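Local coordinates for protein fructuronate-tagaturonate epimerase UxaE from Cohnella laeviribosi in complex with 1 glycerol (Cohnella laeviribosi, PDB 6IL9) that probably interconverts fructuronate and tagaturonate by epimerisation, using a zinc ion held at a TIM-barrel active site, at residues S212-E215 and A216-D220; I319-F322 and E323-L326. All coordinates share one frame; numbering follows the deposited sequence.

Contact 1: S212-E215 and A216-D220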
loop_
_atom_site.group_PDB
_atom_site.type_symbol
_atom_site.label_atom_id
_atom_site.label_comp_id
_atom_site.label_asym_id
_atom_site.label_seq_id
_atom_site.Cartn_x
_atom_site.Cartn_y
_atom_site.Cartn_z
ATOM N N SER A 212 35.827 12.975 8.963
ATOM C CA SER A 212 36.119 14.281 8.386
ATOM C C SER A 212 34.993 14.746 7.467
ATOM O O SER A 212 34.608 15.923 7.495
ATOM C CB SER A 212 37.448 14.231 7.633
ATOM O OG SER A 212 37.500 15.204 6.608
ATOM N N HIS A 213 34.447 13.838 6.653
ATOM C CA HIS A 213 33.362 14.209 5.747
ATOM C C HIS A 213 32.169 14.755 6.520
ATOM O O HIS A 213 31.617 15.806 6.174
ATOM C CB HIS A 213 32.945 13.006 4.897
ATOM C CG HIS A 213 31.618 13.175 4.210
ATOM N ND1 HIS A 213 31.471 13.895 3.042
ATOM C CD2 HIS A 213 30.383 12.713 4.525
ATOM C CE1 HIS A 213 30.202 13.871 2.669
ATOM N NE2 HIS A 213 29.521 13.164 3.552
ATOM N N TYR A 214 31.753 14.053 7.574
ATOM C CA TYR A 214 30.572 14.489 8.310
ATOM C C TYR A 214 30.859 15.744 9.118
ATOM O O TYR A 214 30.030 16.659 9.165
ATOM C CB TYR A 214 30.060 13.365 9.207
ATOM C CG TYR A 214 29.194 12.400 8.440
ATOM C CD1 TYR A 214 27.873 12.710 8.155
ATOM C CD2 TYR A 214 29.703 11.200 7.963
ATOM C CE1 TYR A 214 27.076 11.850 7.442
ATOM C CE2 TYR A 214 28.904 10.326 7.237
ATOM C CZ TYR A 214 27.590 10.661 6.983
ATOM O OH TYR A 214 26.763 9.811 6.271
ATOM N N GLU A 215 32.035 15.822 9.743
ATOM C CA GLU A 215 32.317 16.985 10.576
ATOM C C GLU A 215 32.470 18.245 9.732
ATOM O O GLU A 215 31.948 19.307 10.097
ATOM C CB GLU A 215 33.551 16.717 11.437
ATOM C CG GLU A 215 33.250 15.727 12.543
ATOM C CD GLU A 215 34.489 15.117 13.142
ATOM O OE1 GLU A 215 34.387 14.018 13.730
ATOM O OE2 GLU A 215 35.560 15.740 13.024
ATOM N N ALA A 216 33.139 18.143 8.578
ATOM C CA ALA A 216 33.314 19.313 7.720
ATOM C C ALA A 216 31.987 19.824 7.171
ATOM O O ALA A 216 31.863 21.011 6.844
ATOM C CB ALA A 216 34.260 18.989 6.567
ATOM N N LYS A 217 30.991 18.953 7.060
ATOM C CA LYS A 217 29.714 19.337 6.475
ATOM C C LYS A 217 28.682 19.777 7.512
ATOM O O LYS A 217 27.865 20.655 7.213
ATOM C CB LYS A 217 29.158 18.170 5.646
ATOM C CG LYS A 217 27.846 18.449 4.948
ATOM C CD LYS A 217 27.440 17.284 4.061
ATOM C CE LYS A 217 26.153 17.571 3.298
ATOM N NZ LYS A 217 25.800 16.423 2.409
ATOM N N TYR A 218 28.696 19.207 8.719
ATOM C CA TYR A 218 27.631 19.418 9.699
ATOM C C TYR A 218 28.078 19.995 11.034
ATOM O O TYR A 218 27.274 20.663 11.685
ATOM C CB TYR A 218 26.898 18.103 10.017
ATOM C CG TYR A 218 26.228 17.448 8.835
ATOM C CD1 TYR A 218 24.948 17.826 8.433
ATOM C CD2 TYR A 218 26.876 16.445 8.121
ATOM C CE1 TYR A 218 24.334 17.219 7.352
ATOM C CE2 TYR A 218 26.270 15.833 7.041
ATOM C CZ TYR A 218 24.999 16.224 6.660
ATOM O OH TYR A 218 24.399 15.615 5.578
ATOM N N LEU A 219 29.303 19.728 11.484
ATOM C CA LEU A 219 29.654 20.002 12.872
ATOM C C LEU A 219 29.535 21.490 13.196
ATOM O O LEU A 219 30.101 22.342 12.503
ATOM C CB LEU A 219 31.073 19.508 13.167
ATOM C CG LEU A 219 31.480 19.652 14.632
ATOM C CD1 LEU A 219 30.558 18.842 15.495
ATOM C CD2 LEU A 219 32.923 19.198 14.819
ATOM N N ASP A 220 28.775 21.793 14.250
ATOM C CA ASP A 220 28.588 23.164 14.737
ATOM C C ASP A 220 28.014 24.081 13.660
ATOM O O ASP A 220 28.202 25.298 13.699
ATOM C CB ASP A 220 29.898 23.735 15.290
ATOM C CG ASP A 220 30.407 22.950 16.477
ATOM O OD1 ASP A 220 29.569 22.436 17.250
ATOM O OD2 ASP A 220 31.643 22.836 16.644
#
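Tyr214 O accepts the amide of Tyr218, with Tyr218 N 2.9 Å from Tyr214 O, in one of the i to i+4 bonds that close the last two turns of helix 208-218, Ala216 N to Ser212 O being another, whereas Lys217 N is held only weakly, by His213 O and, three residues back, by Tyr214 O. Leu219 N still bonds Glu215 O at 3.0 Å, although Leu219 has already left helical backbone angles, so this bond finishes the helix as the chain turns away.

Being four residues apart, the two tyrosines project from one side of the helix and run side by side. Their rings meet rim to rim, with Tyr214 CD1 3.7 Å from Tyr218 CE2 and the planes only 20° apart; neither ring lies over the other. Both have CG anti to the carbonyl carbon (chi1 -83° in Tyr214, -60° in Tyr218), which sends the rings the same way. Tyrosine suits the place because its ring can be buried while its hydroxyl meets a polar group: Tyr218 OH bonds Glu290, which also receives His213 NE2 and forms a salt bridge with Lys217 NZ. A leucine in place of Tyr218 would probably leave Tyr214 without its ring neighbour and Glu290 without one of its hydrogen-bond partners. Alongside, Leu219 CB packs 4.1 Å from Glu215 CB, the aliphatic part of the glutamate serving as an apolar neighbour while OE1 bonds Tyr203.

The tyrosines seat this helix end on two others, touching Leu286 of helix 281-293 and, from Tyr214, Val241 and Ile248 of helix 234-259. Tyr218 also meets, edge-to-face, Phe232, the last residue of strand 228-232, which pairs with strand 221-225 just after the helix.

Contact 2: I319-F322 and E323-L326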
loop_
_atom_site.group_PDB
_atom_site.type_symbol
_atom_site.label_atom_id
_atom_site.label_comp_id
_atom_site.label_asym_id
_atom_site.label_seq_id
_atom_site.Cartn_x
_atom_site.Cartn_y
_atom_site.Cartn_z
ATOM N N ILE A 319 -0.580 14.908 19.937
ATOM C CA ILE A 319 -0.761 15.434 18.585
ATOM C C ILE A 319 -0.134 16.810 18.434
ATOM O O ILE A 319 0.239 17.202 17.319
ATOM C CB ILE A 319 -2.259 15.448 18.206
ATOM C CG1 ILE A 319 -2.449 15.617 16.694
ATOM C CG2 ILE A 319 -3.008 16.547 18.955
ATOM C CD1 ILE A 319 -2.125 14.350 15.888
ATOM N N ALA A 320 0.022 17.555 19.531
ATOM C CA ALA A 320 0.732 18.825 19.444
ATOM C C ALA A 320 2.206 18.601 19.131
ATOM O O ALA A 320 2.793 19.325 18.314
ATOM C CB ALA A 320 0.570 19.615 20.746
ATOM N N GLN A 321 2.822 17.601 19.770
ATOM C CA GLN A 321 4.211 17.285 19.465
ATOM C C GLN A 321 4.332 16.703 18.068
ATOM O O GLN A 321 5.280 17.024 17.340
ATOM C CB GLN A 321 4.785 16.314 20.502
ATOM C CG GLN A 321 6.268 16.017 20.305
ATOM C CD GLN A 321 7.142 17.252 20.484
ATOM O OE1 GLN A 321 6.813 18.160 21.262
ATOM N NE2 GLN A 321 8.260 17.296 19.766
ATOM N N PHE A 322 3.374 15.857 17.671
ATOM C CA PHE A 322 3.374 15.360 16.301
ATOM C C PHE A 322 3.360 16.516 15.309
ATOM O O PHE A 322 4.102 16.499 14.319
ATOM C CB PHE A 322 2.178 14.435 16.055
ATOM C CG PHE A 322 2.018 14.042 14.611
ATOM C CD1 PHE A 322 2.771 13.003 14.076
ATOM C CD2 PHE A 322 1.131 14.722 13.786
ATOM C CE1 PHE A 322 2.643 12.645 12.736
ATOM C CE2 PHE A 322 1.001 14.379 12.443
ATOM C CZ PHE A 322 1.764 13.327 11.924
ATOM N N GLU A 323 2.533 17.541 15.570
ATOM C CA GLU A 323 2.442 18.666 14.645
ATOM C C GLU A 323 3.759 19.433 14.586
ATOM O O GLU A 323 4.223 19.801 13.498
ATOM C CB GLU A 323 1.294 19.606 15.040
ATOM C CG GLU A 323 1.254 20.874 14.164
ATOM C CD GLU A 323 0.038 21.763 14.425
ATOM O OE1 GLU A 323 -0.771 21.416 15.307
ATOM O OE2 GLU A 323 -0.102 22.806 13.743
ATOM N N ARG A 324 4.388 19.664 15.740
ATOM C CA ARG A 324 5.640 20.423 15.742
ATOM C C ARG A 324 6.722 19.715 14.938
ATOM O O ARG A 324 7.460 20.359 14.181
ATOM C CB ARG A 324 6.121 20.666 17.173
ATOM C CG ARG A 324 5.315 21.720 17.913
ATOM C CD ARG A 324 5.982 22.094 19.231
ATOM N NE ARG A 324 5.886 21.022 20.214
ATOM C CZ ARG A 324 4.838 20.833 21.014
ATOM N NH1 ARG A 324 3.791 21.649 20.948
ATOM N NH2 ARG A 324 4.840 19.835 21.886
ATOM N N GLU A 325 6.825 18.396 15.079
ATOM C CA GLU A 325 7.816 17.649 14.313
ATOM C C GLU A 325 7.423 17.552 12.846
ATOM O O GLU A 325 8.286 17.661 11.963
ATOM C CB GLU A 325 8.020 16.263 14.922
ATOM C CG GLU A 325 8.511 16.387 16.361
ATOM C CD GLU A 325 9.299 15.203 16.851
ATOM O OE1 GLU A 325 9.436 14.218 16.099
ATOM O OE2 GLU A 325 9.786 15.276 18.005
ATOM N N LEU A 326 6.126 17.363 12.563
ATOM C CA LEU A 326 5.679 17.324 11.171
ATOM C C LEU A 326 6.053 18.608 10.440
ATOM O O LEU A 326 6.444 18.574 9.270
ATOM C CB LEU A 326 4.168 17.082 11.102
ATOM C CG LEU A 326 3.516 17.241 9.725
ATOM C CD1 LEU A 326 4.018 16.138 8.807
ATOM C CD2 LEU A 326 1.992 17.205 9.823
HETATM O O HOH W 1 -1.785 19.364 16.737
#
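Gln321 links Arg324 and Glu325 through the two ends of its amide, and these side-chain hydrogen bonds give the turn its character. Arg324 NH2 donates to Gln321 OE1 at 2.7 Å, with the oxygen at the edge of the guanidinium and close to its plane; NE adds a weak bond to the same oxygen. The amide and guanidinium planes are steeply inclined to each other. On the other end, Gln321 NE2 lies 3.1 Å from Glu325 OE2 and meets that oxygen on its anti side, the carboxylate turned nearly perpendicular (87°) to the amide. Glutamine fits here because it offers an acceptor to the arginine and a donor to the glutamate, and a bend at chi2 (64°) curls its amide back to serve both. Bonds at both ends would hold the amide against flipping.

The arginine is also bent, at chi3 (-71°), which lays its guanidinium back over the helix: Ala320 O sits 3.6 Å from its plane, over its centre. Arg324 NH1 comes within 3.8 Å of Ala320 CB, whose small methyl allows the approach.

Backbone bonds run i to i+4 throughout, among them Leu326 N to Phe322 O at 2.8 Å. A water bridges the first turn, donating to Glu323 OE1 at 2.7 Å and weakly to Ile319 O, while OE2 of the same carboxylate bonds Tyr358.

Apolar contact joins Phe322 CE2 to Leu326 CD2 at 4.0 Å; both side chains are buried, and neither brings a polar group that would need a partner there.

Helix 319-336 connects strands 300-302 and 339-342 in a beta-alpha-beta unit of the barrel. Ile319, Glu323 and Leu326 rest on Leu354 of the neighbouring helix 349-358 and Phe322 on Val351, while the Phe322 ring meets Phe305 edge-to-face.

Both contacts lie within one helix each, at its C-terminal end in contact 1 and at its N-terminal end in contact 2. Contact 1 comes first along the chain, in helix 208-218, an element inserted with the hairpin 221-225/228-232 between barrel strands 178-182 and 267-271. Their centres are 28 Å apart and their nearest atoms about 17 Å, so they do not touch. Contact 2 belongs to the regular helical layer of the TIM barrel, since helix 319-336 joins strands 300-302 and 339-342, the sixth and seventh of eight, with the side chain of Phe322 about 14 Å from the zinc ion. Contact 1 ties a peripheral insertion onto helices 234-259 and 281-293.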